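Side-chain contacts in methionyl-tRNA formyltransferase (Clostridium thermocellum, PDB 1ZGH), which probably transfers a formyl group from 10-formyltetrahydrofolate to the amino group of methionyl-tRNA, making the formylmethionyl-tRNA that initiates bacterial protein synthesis: residues Ser55-Thr60 with Glu174-Arg179; Asn119-Gly124 with Ile215-Gly220; Thr128-Ile133 with Asn169-Glu174. All blocks are in the same frame, centred on the assembly; numbering follows the deposited sequence.

Interaction 1 (Ser55-Thr60 with Glu174-Arg179); sequences SKYNTT and ELLTKR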
loop_
_atom_site.group_PDB
_atom_site.type_symbol
_atom_site.label_atom_id
_atom_site.label_comp_id
_atom_site.label_asym_id
_atom_site.label_seq_id
_atom_site.Cartn_x
_atom_site.Cartn_y
_atom_site.Cartn_z
ATOM N N SER A 55 21.335 -16.338 -4.675
ATOM C CA SER A 55 22.317 -16.522 -5.773
ATOM C C SER A 55 22.369 -15.320 -6.715
ATOM O O SER A 55 23.419 -15.037 -7.301
ATOM C CB SER A 55 21.995 -17.784 -6.590
ATOM O OG SER A 55 20.711 -17.665 -7.198
ATOM N N LYS A 56 21.239 -14.630 -6.861
ATOM C CA LYS A 56 21.112 -13.513 -7.812
ATOM C C LYS A 56 21.305 -12.156 -7.144
ATOM O O LYS A 56 21.937 -11.276 -7.719
ATOM C CB LYS A 56 19.725 -13.508 -8.471
ATOM C CG LYS A 56 19.418 -14.694 -9.382
ATOM C CD LYS A 56 17.929 -14.705 -9.754
ATOM N N TYR A 57 20.738 -11.982 -5.945
ATOM C CA TYR A 57 20.656 -10.656 -5.300
ATOM C C TYR A 57 21.264 -10.659 -3.904
ATOM O O TYR A 57 21.163 -11.649 -3.203
ATOM C CB TYR A 57 19.186 -10.206 -5.238
ATOM C CG TYR A 57 18.450 -10.338 -6.560
ATOM C CD1 TYR A 57 17.275 -11.086 -6.663
ATOM C CD2 TYR A 57 18.935 -9.721 -7.711
ATOM C CE1 TYR A 57 16.606 -11.215 -7.884
ATOM C CE2 TYR A 57 18.285 -9.851 -8.933
ATOM C CZ TYR A 57 17.119 -10.602 -9.009
ATOM O OH TYR A 57 16.472 -10.725 -10.214
ATOM N N ASN A 58 21.957 -9.583 -3.523
ATOM C CA ASN A 58 22.231 -9.322 -2.101
ATOM C C ASN A 58 21.129 -8.379 -1.689
ATOM O O ASN A 58 21.121 -7.232 -2.120
ATOM C CB ASN A 58 23.582 -8.657 -1.840
ATOM C CG ASN A 58 23.851 -8.411 -0.332
ATOM O OD1 ASN A 58 23.025 -8.714 0.527
ATOM N ND2 ASN A 58 25.025 -7.887 -0.024
ATOM N N THR A 59 20.200 -8.894 -0.888
ATOM C CA THR A 59 19.006 -8.180 -0.476
ATOM C C THR A 59 19.175 -7.664 0.954
ATOM O O THR A 59 19.453 -8.435 1.874
ATOM C CB THR A 59 17.755 -9.096 -0.563
ATOM O OG1 THR A 59 17.634 -9.623 -1.890
ATOM C CG2 THR A 59 16.496 -8.332 -0.249
ATOM N N THR A 60 19.050 -6.348 1.117
ATOM C CA THR A 60 18.970 -5.723 2.443
ATOM C C THR A 60 17.516 -5.305 2.709
ATOM O O THR A 60 16.935 -4.577 1.914
ATOM C CB THR A 60 19.947 -4.508 2.521
ATOM O OG1 THR A 60 21.250 -4.934 2.152
ATOM C CG2 THR A 60 20.027 -3.904 3.924
ATOM N N GLU A 174 10.218 -9.498 -12.424
ATOM C CA GLU A 174 10.205 -8.919 -13.774
ATOM C C GLU A 174 11.055 -7.655 -13.866
ATOM O O GLU A 174 11.900 -7.512 -14.778
ATOM C CB GLU A 174 8.772 -8.602 -14.215
ATOM C CG GLU A 174 8.715 -7.679 -15.441
ATOM C CD GLU A 174 7.906 -8.270 -16.563
ATOM O OE1 GLU A 174 6.917 -7.633 -16.993
ATOM O OE2 GLU A 174 8.277 -9.376 -17.014
ATOM N N LEU A 175 10.823 -6.734 -12.940
ATOM C CA LEU A 175 11.635 -5.514 -12.853
ATOM C C LEU A 175 13.142 -5.776 -12.799
ATOM O O LEU A 175 13.900 -5.166 -13.563
ATOM C CB LEU A 175 11.248 -4.675 -11.637
ATOM C CG LEU A 175 11.976 -3.327 -11.524
ATOM C CD1 LEU A 175 11.383 -2.331 -12.486
ATOM C CD2 LEU A 175 11.897 -2.788 -10.097
ATOM N N LEU A 176 13.577 -6.645 -11.891
ATOM C CA LEU A 176 15.024 -6.909 -11.704
ATOM C C LEU A 176 15.607 -7.692 -12.889
ATOM O O LEU A 176 16.781 -7.565 -13.200
ATOM C CB LEU A 176 15.300 -7.642 -10.372
ATOM C CG LEU A 176 14.823 -6.938 -9.079
ATOM C CD1 LEU A 176 15.103 -7.770 -7.814
ATOM C CD2 LEU A 176 15.438 -5.550 -8.948
ATOM N N THR A 177 14.771 -8.478 -13.565
ATOM C CA THR A 177 15.229 -9.292 -14.687
ATOM C C THR A 177 15.237 -8.541 -16.013
ATOM O O THR A 177 16.241 -8.573 -16.739
ATOM C CB THR A 177 14.401 -10.566 -14.841
ATOM O OG1 THR A 177 14.430 -11.284 -13.609
ATOM C CG2 THR A 177 14.992 -11.452 -15.931
ATOM N N LYS A 178 14.131 -7.895 -16.340
ATOM C CA LYS A 178 14.032 -7.166 -17.589
ATOM C C LYS A 178 14.629 -5.765 -17.505
ATOM O O LYS A 178 15.056 -5.218 -18.517
ATOM C CB LYS A 178 12.588 -7.077 -18.040
ATOM C CG LYS A 178 11.947 -8.431 -18.280
ATOM C CD LYS A 178 10.536 -8.250 -18.828
ATOM C CE LYS A 178 10.079 -9.426 -19.691
ATOM N NZ LYS A 178 8.905 -9.058 -20.575
ATOM N N ARG A 179 14.652 -5.186 -16.304
ATOM C CA ARG A 179 15.175 -3.832 -16.087
ATOM C C ARG A 179 14.572 -2.842 -17.097
ATOM O O ARG A 179 15.294 -2.184 -17.842
ATOM C CB ARG A 179 16.720 -3.840 -16.121
ATOM C CG ARG A 179 17.331 -4.679 -14.997
ATOM C CD ARG A 179 18.832 -4.851 -15.076
ATOM N NE ARG A 179 19.557 -3.588 -15.267
ATOM C CZ ARG A 179 20.123 -3.179 -16.411
ATOM N NH1 ARG A 179 20.084 -3.922 -17.522
ATOM N NH2 ARG A 179 20.750 -2.001 -16.451
#
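Tyr57 and Leu176 meet because each holds its CG anti to its own carbonyl carbon and beside its backbone N (chi1 -49° and -58°), which sends the phenol ring out from the strand and the isobutyl group out from the helix to meet it. The extended second torsion of Leu176 then carries CD1 on over the ring. Leu176 CD1 lies above one face of the Tyr57 ring, somewhat toward the rim, 3.8 Å from its centroid and 17° off the ring normal, a CH-pi contact. On the opposite face Lys56 CB stands over the centre of the ring, so the aromatic plane is sandwiched between aliphatic carbons of its own chain neighbour and of the helix.

Farther out, Tyr57 OH passes close by the helix, 3.3 Å from Leu176 CB, and makes no hydrogen bond across the contact. Thr177 OG1, 4.0 Å from Tyr57 OH, is turned to its own helix instead and bonds to the carbonyl oxygen of Pro173, one turn earlier. A tyrosine suits this half-buried place: its ring gives the leucine a broad flat surface, while its hydroxyl lies near the exposed threonine. Leucine suits the inner side, where it also touches Tyr80 of strand 80-83.

The helix is finishing here. Lys178 N and Arg179 N still bond to the carbonyl oxygens of Glu174 and Leu175, but Arg179 has positive phi and leaves the helical path. What is joined is the start of strand 57-62, outermost in the mixed six-stranded sheet, and the last turn of helix 156-178: the packing of a helix on a sheet characteristic of the alpha/beta, Rossmann-like fold of formyltransferase domains.

Interaction 2 (Asn119-Gly124 with Ile215-Gly220); sequences NLIERG and IRMLDG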
loop_
_atom_site.group_PDB
_atom_site.type_symbol
_atom_site.label_atom_id
_atom_site.label_comp_id
_atom_site.label_asym_id
_atom_site.label_seq_id
_atom_site.Cartn_x
_atom_site.Cartn_y
_atom_site.Cartn_z
ATOM N N ASN A 119 -9.676 5.265 -0.640
ATOM C CA ASN A 119 -10.168 6.153 -1.695
ATOM C C ASN A 119 -10.808 5.384 -2.879
ATOM O O ASN A 119 -11.834 5.815 -3.429
ATOM C CB ASN A 119 -9.063 7.072 -2.165
ATOM C CG ASN A 119 -8.966 8.342 -1.333
ATOM O OD1 ASN A 119 -9.936 9.133 -1.267
ATOM N ND2 ASN A 119 -7.815 8.559 -0.705
ATOM N N LEU A 120 -10.245 4.214 -3.215
ATOM C CA LEU A 120 -10.802 3.360 -4.287
ATOM C C LEU A 120 -12.142 2.703 -3.886
ATOM O O LEU A 120 -13.090 2.712 -4.660
ATOM C CB LEU A 120 -9.798 2.262 -4.664
ATOM C CG LEU A 120 -8.544 2.773 -5.393
ATOM C CD1 LEU A 120 -7.442 1.690 -5.307
ATOM C CD2 LEU A 120 -8.865 3.144 -6.831
ATOM N N ILE A 121 -12.180 2.117 -2.683
ATOM C CA ILE A 121 -13.378 1.446 -2.166
ATOM C C ILE A 121 -14.518 2.437 -1.926
ATOM O O ILE A 121 -15.634 2.167 -2.376
ATOM C CB ILE A 121 -13.099 0.567 -0.944
ATOM C CG1 ILE A 121 -12.217 -0.609 -1.365
ATOM C CG2 ILE A 121 -14.448 0.010 -0.311
ATOM C CD1 ILE A 121 -11.798 -1.525 -0.215
ATOM N N GLU A 122 -14.246 3.605 -1.333
ATOM C CA GLU A 122 -15.243 4.722 -1.336
ATOM C C GLU A 122 -15.840 5.042 -2.686
ATOM O O GLU A 122 -17.014 5.445 -2.793
ATOM C CB GLU A 122 -14.612 6.012 -0.831
ATOM C CG GLU A 122 -14.467 6.081 0.651
ATOM C CD GLU A 122 -14.006 7.468 1.082
ATOM O OE1 GLU A 122 -14.713 8.471 0.773
ATOM O OE2 GLU A 122 -12.918 7.551 1.684
ATOM N N ARG A 123 -15.027 4.988 -3.729
ATOM C CA ARG A 123 -15.508 5.285 -5.053
ATOM C C ARG A 123 -16.247 4.088 -5.701
ATOM O O ARG A 123 -16.561 4.149 -6.863
ATOM C CB ARG A 123 -14.381 5.802 -5.934
ATOM C CG ARG A 123 -13.927 7.217 -5.536
ATOM C CD ARG A 123 -12.634 7.629 -6.186
ATOM N NE ARG A 123 -12.296 9.024 -5.899
ATOM C CZ ARG A 123 -11.927 9.485 -4.705
ATOM N NH1 ARG A 123 -11.806 8.678 -3.667
ATOM N NH2 ARG A 123 -11.647 10.771 -4.554
ATOM N N GLY A 124 -16.512 3.021 -4.952
ATOM C CA GLY A 124 -17.167 1.830 -5.504
ATOM C C GLY A 124 -16.344 1.036 -6.522
ATOM O O GLY A 124 -16.914 0.302 -7.354
ATOM N N ILE A 215 -16.304 -0.816 7.072
ATOM C CA ILE A 215 -15.740 -1.769 7.999
ATOM C C ILE A 215 -14.595 -2.582 7.369
ATOM O O ILE A 215 -13.484 -2.638 7.937
ATOM C CB ILE A 215 -16.794 -2.733 8.583
ATOM C CG1 ILE A 215 -17.883 -1.941 9.328
ATOM C CG2 ILE A 215 -16.080 -3.766 9.506
ATOM C CD1 ILE A 215 -19.054 -2.807 9.735
ATOM N N ARG A 216 -14.833 -3.173 6.198
ATOM C CA ARG A 216 -13.797 -4.000 5.577
ATOM C C ARG A 216 -12.538 -3.209 5.142
ATOM O O ARG A 216 -11.441 -3.727 5.270
ATOM C CB ARG A 216 -14.322 -4.789 4.394
ATOM C CG ARG A 216 -14.478 -4.008 3.080
ATOM C CD ARG A 216 -15.304 -4.840 2.137
ATOM N NE ARG A 216 -15.675 -4.138 0.911
ATOM C CZ ARG A 216 -14.928 -4.061 -0.183
ATOM N NH1 ARG A 216 -13.734 -4.654 -0.274
ATOM N NH2 ARG A 216 -15.406 -3.430 -1.221
HETATM N N MSE A 217 -12.731 -1.982 4.654
HETATM C CA MSE A 217 -11.644 -1.182 4.074
HETATM C C MSE A 217 -10.715 -0.651 5.166
HETATM O O MSE A 217 -9.588 -0.297 4.869
HETATM C CB MSE A 217 -12.146 -0.035 3.206
HETATM C CG MSE A 217 -12.545 1.244 3.965
HETATM SE SE MSE A 217 -13.407 2.550 2.807
HETATM C CE MSE A 217 -13.323 4.154 4.078
ATOM N N LEU A 218 -11.202 -0.621 6.413
ATOM C CA LEU A 218 -10.411 -0.254 7.588
ATOM C C LEU A 218 -9.960 -1.400 8.513
ATOM O O LEU A 218 -9.353 -1.144 9.573
ATOM C CB LEU A 218 -11.177 0.816 8.373
ATOM C CG LEU A 218 -11.421 2.088 7.560
ATOM C CD1 LEU A 218 -12.565 2.920 8.132
ATOM C CD2 LEU A 218 -10.179 2.903 7.413
ATOM N N ASP A 219 -10.240 -2.646 8.101
ATOM C CA ASP A 219 -9.958 -3.857 8.831
ATOM C C ASP A 219 -8.616 -4.426 8.372
ATOM O O ASP A 219 -8.531 -5.299 7.504
ATOM C CB ASP A 219 -11.129 -4.813 8.658
ATOM C CG ASP A 219 -11.067 -6.036 9.549
ATOM O OD1 ASP A 219 -10.088 -6.233 10.338
ATOM O OD2 ASP A 219 -12.003 -6.864 9.429
ATOM N N GLY A 220 -7.550 -3.918 8.987
ATOM C CA GLY A 220 -6.202 -4.395 8.682
ATOM C C GLY A 220 -5.163 -3.838 9.632
ATOM O O GLY A 220 -5.392 -2.818 10.275
#
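The side chains of Ile121 and Arg216 cross obliquely, and the isoleucine reaches one flat face of the guanidinium group by both its branches. CD1 of Ile121 is 3.7 Å from Arg216 NH1, and Ile121 CG2 lies at the same 3.7 Å from Arg216 NH2. The rim of the planar group is meanwhile used for polar bonds: NE to Asp213, NH1 to the carbonyl oxygens of Leu152 and Gly154. Arginine fits such a buried place because the N-H groups at its edge can bond to a carboxylate and to carbonyl oxygens while its face takes apolar packing.

Met217, a selenomethionine, runs past Ile121 in the opposite direction. With CG between the backbone N and the carbonyl carbon (chi1 83°) and the chain extended beyond, the selenium is carried alongside Ile121 and CE out to Glu122. Near its base, Met217 CB touches Ile121 CD1 at 3.7 Å. The Glu122 carboxylate is paired with Arg195.

Helix 116-122 ends just beyond, in a Schellman motif with Gly124 as C-prime residue. Helix 208-217 packs against it near its C-terminal end, while Ile215 touches strand 233-243 and Arg216 reaches the loop between strand 144-151 and helix 156-178.

Interaction 3 (Thr128-Ile133 with Asn169-Glu174); sequences TKISAI and NDMIPE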
loop_
_atom_site.group_PDB
_atom_site.type_symbol
_atom_site.label_atom_id
_atom_site.label_comp_id
_atom_site.label_asym_id
_atom_site.label_seq_id
_atom_site.Cartn_x
_atom_site.Cartn_y
_atom_site.Cartn_z
ATOM N N THR A 128 -8.459 -2.502 -9.679
ATOM C CA THR A 128 -7.510 -1.413 -9.911
ATOM C C THR A 128 -6.262 -1.988 -10.591
ATOM O O THR A 128 -6.258 -3.154 -11.005
ATOM C CB THR A 128 -7.171 -0.682 -8.568
ATOM O OG1 THR A 128 -6.392 0.490 -8.818
ATOM C CG2 THR A 128 -6.444 -1.582 -7.573
ATOM N N LYS A 129 -5.215 -1.186 -10.712
ATOM C CA LYS A 129 -3.913 -1.683 -11.140
ATOM C C LYS A 129 -2.882 -1.275 -10.095
ATOM O O LYS A 129 -3.044 -0.267 -9.412
ATOM C CB LYS A 129 -3.540 -1.143 -12.522
ATOM C CG LYS A 129 -4.363 -1.748 -13.665
ATOM C CD LYS A 129 -3.701 -1.546 -14.980
ATOM C CE LYS A 129 -4.649 -1.782 -16.170
ATOM N NZ LYS A 129 -5.356 -3.080 -16.042
ATOM N N ILE A 130 -1.856 -2.096 -9.934
ATOM C CA ILE A 130 -0.679 -1.730 -9.172
ATOM C C ILE A 130 0.330 -1.182 -10.184
ATOM O O ILE A 130 0.674 -1.885 -11.133
ATOM C CB ILE A 130 -0.081 -2.962 -8.434
ATOM C CG1 ILE A 130 -1.166 -3.645 -7.583
ATOM C CG2 ILE A 130 1.135 -2.555 -7.579
ATOM C CD1 ILE A 130 -0.710 -4.959 -6.946
ATOM N N SER A 131 0.739 0.082 -10.016
ATOM C CA SER A 131 1.733 0.722 -10.846
ATOM C C SER A 131 3.078 0.779 -10.122
ATOM O O SER A 131 3.192 1.340 -9.015
ATOM C CB SER A 131 1.321 2.152 -11.220
ATOM O OG SER A 131 0.029 2.205 -11.758
ATOM N N ALA A 132 4.098 0.198 -10.750
ATOM C CA ALA A 132 5.477 0.359 -10.285
ATOM C C ALA A 132 5.999 1.649 -10.911
ATOM O O ALA A 132 5.998 1.789 -12.148
ATOM C CB ALA A 132 6.314 -0.839 -10.674
ATOM N N ILE A 133 6.402 2.599 -10.062
ATOM C CA ILE A 133 6.863 3.917 -10.509
ATOM C C ILE A 133 8.180 4.343 -9.885
ATOM O O ILE A 133 8.513 3.942 -8.772
ATOM C CB ILE A 133 5.834 5.023 -10.206
ATOM C CG1 ILE A 133 5.717 5.266 -8.695
ATOM C CG2 ILE A 133 4.491 4.643 -10.807
ATOM C CD1 ILE A 133 4.777 6.392 -8.326
ATOM N N ASN A 169 5.905 -11.820 -6.193
ATOM C CA ASN A 169 6.015 -13.029 -7.031
ATOM C C ASN A 169 6.108 -12.700 -8.509
ATOM O O ASN A 169 6.707 -13.450 -9.256
ATOM C CB ASN A 169 4.854 -13.987 -6.777
ATOM C CG ASN A 169 4.898 -14.625 -5.374
ATOM O OD1 ASN A 169 5.826 -14.401 -4.584
ATOM N ND2 ASN A 169 3.907 -15.447 -5.087
ATOM N N ASP A 170 5.566 -11.556 -8.923
ATOM C CA ASP A 170 5.491 -11.193 -10.347
ATOM C C ASP A 170 6.275 -9.916 -10.661
ATOM O O ASP A 170 7.203 -9.945 -11.478
ATOM C CB ASP A 170 4.017 -11.053 -10.743
ATOM C CG ASP A 170 3.816 -10.615 -12.194
ATOM O OD1 ASP A 170 2.637 -10.392 -12.567
ATOM O OD2 ASP A 170 4.806 -10.502 -12.971
HETATM N N MSE A 171 5.945 -8.813 -9.997
HETATM C CA MSE A 171 6.479 -7.516 -10.388
HETATM C C MSE A 171 7.982 -7.319 -10.105
HETATM O O MSE A 171 8.717 -6.892 -10.998
HETATM C CB MSE A 171 5.648 -6.381 -9.794
HETATM C CG MSE A 171 4.188 -6.455 -10.219
HETATM SE SE MSE A 171 3.156 -4.954 -9.557
HETATM C CE MSE A 171 3.541 -3.633 -10.975
ATOM N N ILE A 172 8.415 -7.600 -8.882
ATOM C CA ILE A 172 9.807 -7.471 -8.509
ATOM C C ILE A 172 10.718 -8.366 -9.385
ATOM O O ILE A 172 11.649 -7.856 -9.975
ATOM C CB ILE A 172 10.039 -7.612 -6.974
ATOM C CG1 ILE A 172 9.532 -6.331 -6.281
ATOM C CG2 ILE A 172 11.540 -7.763 -6.649
ATOM C CD1 ILE A 172 9.611 -6.325 -4.765
ATOM N N PRO A 173 10.426 -9.673 -9.516
ATOM C CA PRO A 173 11.231 -10.501 -10.443
ATOM C C PRO A 173 11.328 -9.973 -11.884
ATOM O O PRO A 173 12.408 -10.008 -12.494
ATOM C CB PRO A 173 10.514 -11.851 -10.410
ATOM C CG PRO A 173 9.878 -11.881 -9.073
ATOM C CD PRO A 173 9.396 -10.478 -8.843
ATOM N N GLU A 174 10.218 -9.498 -12.424
ATOM C CA GLU A 174 10.205 -8.919 -13.774
ATOM C C GLU A 174 11.055 -7.655 -13.866
ATOM O O GLU A 174 11.900 -7.512 -14.778
ATOM C CB GLU A 174 8.772 -8.602 -14.215
ATOM C CG GLU A 174 8.715 -7.679 -15.441
ATOM C CD GLU A 174 7.906 -8.270 -16.563
ATOM O OE1 GLU A 174 6.917 -7.633 -16.993
ATOM O OE2 GLU A 174 8.277 -9.376 -17.014
#
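Helix 156-178 packs across one side of the mixed sheet of the formyltransferase domain, and this contact is one of the places where it does so, over strand 127-134. Met171, a selenomethionine, is the residue that reaches from helix to strand, aimed between Ile130 and Ala132. Both have CB on the side of the strand facing the helix, whereas Ser131 between them points away and bonds through OG to the carbonyl oxygen of Thr106.

The selenium of Met171 lies 3.7 Å from Ile130 CG2, the two side chains meeting at a slant. The chain then bends at its last torsion (chi3 85°), which turns CE down onto the strand itself. There Met171 CE sits 3.4 Å from Ile130 O and 3.9 Å from Ala132 CB. The small alanine leaves room for the tip, and a beta-branched isoleucine beside it gives the selenium a methyl to lie against; the long, unbranched and flexible methionine can lie against the isoleucine and still bend its end onto the strand.

Strand 127-134 lies between strands 100-104 and 144-151, antiparallel to both, in the part of the sheet where the parallel order gives way. Phe103 of strand 100-104 touches Ile130, Ala132 and Met171 alike, and Ile166, a little earlier on the helix, touches both Ile130 and Met171.

The helix is irregular along this segment, with a wider turn at residues 169-171 and a kink at Pro173, whose ring nitrogen carries no hydrogen to donate. Glu174 N bonds to Asp170 O at 3.2 Å, and the carboxylates of Asp170 and Glu174 both pair with Arg148 of strand 144-151.

How the interactions relate
Interactions 1 and 3 are successive stations of helix 156-178 on one sheet: they share Glu174, their centres are 14 Å apart, and together they take the helix from strand 127-134 to its end beside the edge strand 57-62. Interaction 2 lies apart from interaction 1, about 33 Å between centres and on the other side of the chain's centre, and it joins the formyltransferase part to the C-terminal part of the protein. It borders interaction 3, 21 Å away between centres, where Leu120 CD1 lies 3.9 Å from Thr128 OG1; helix 116-122 leads directly into strand 127-134. All three are packing contacts within the chain.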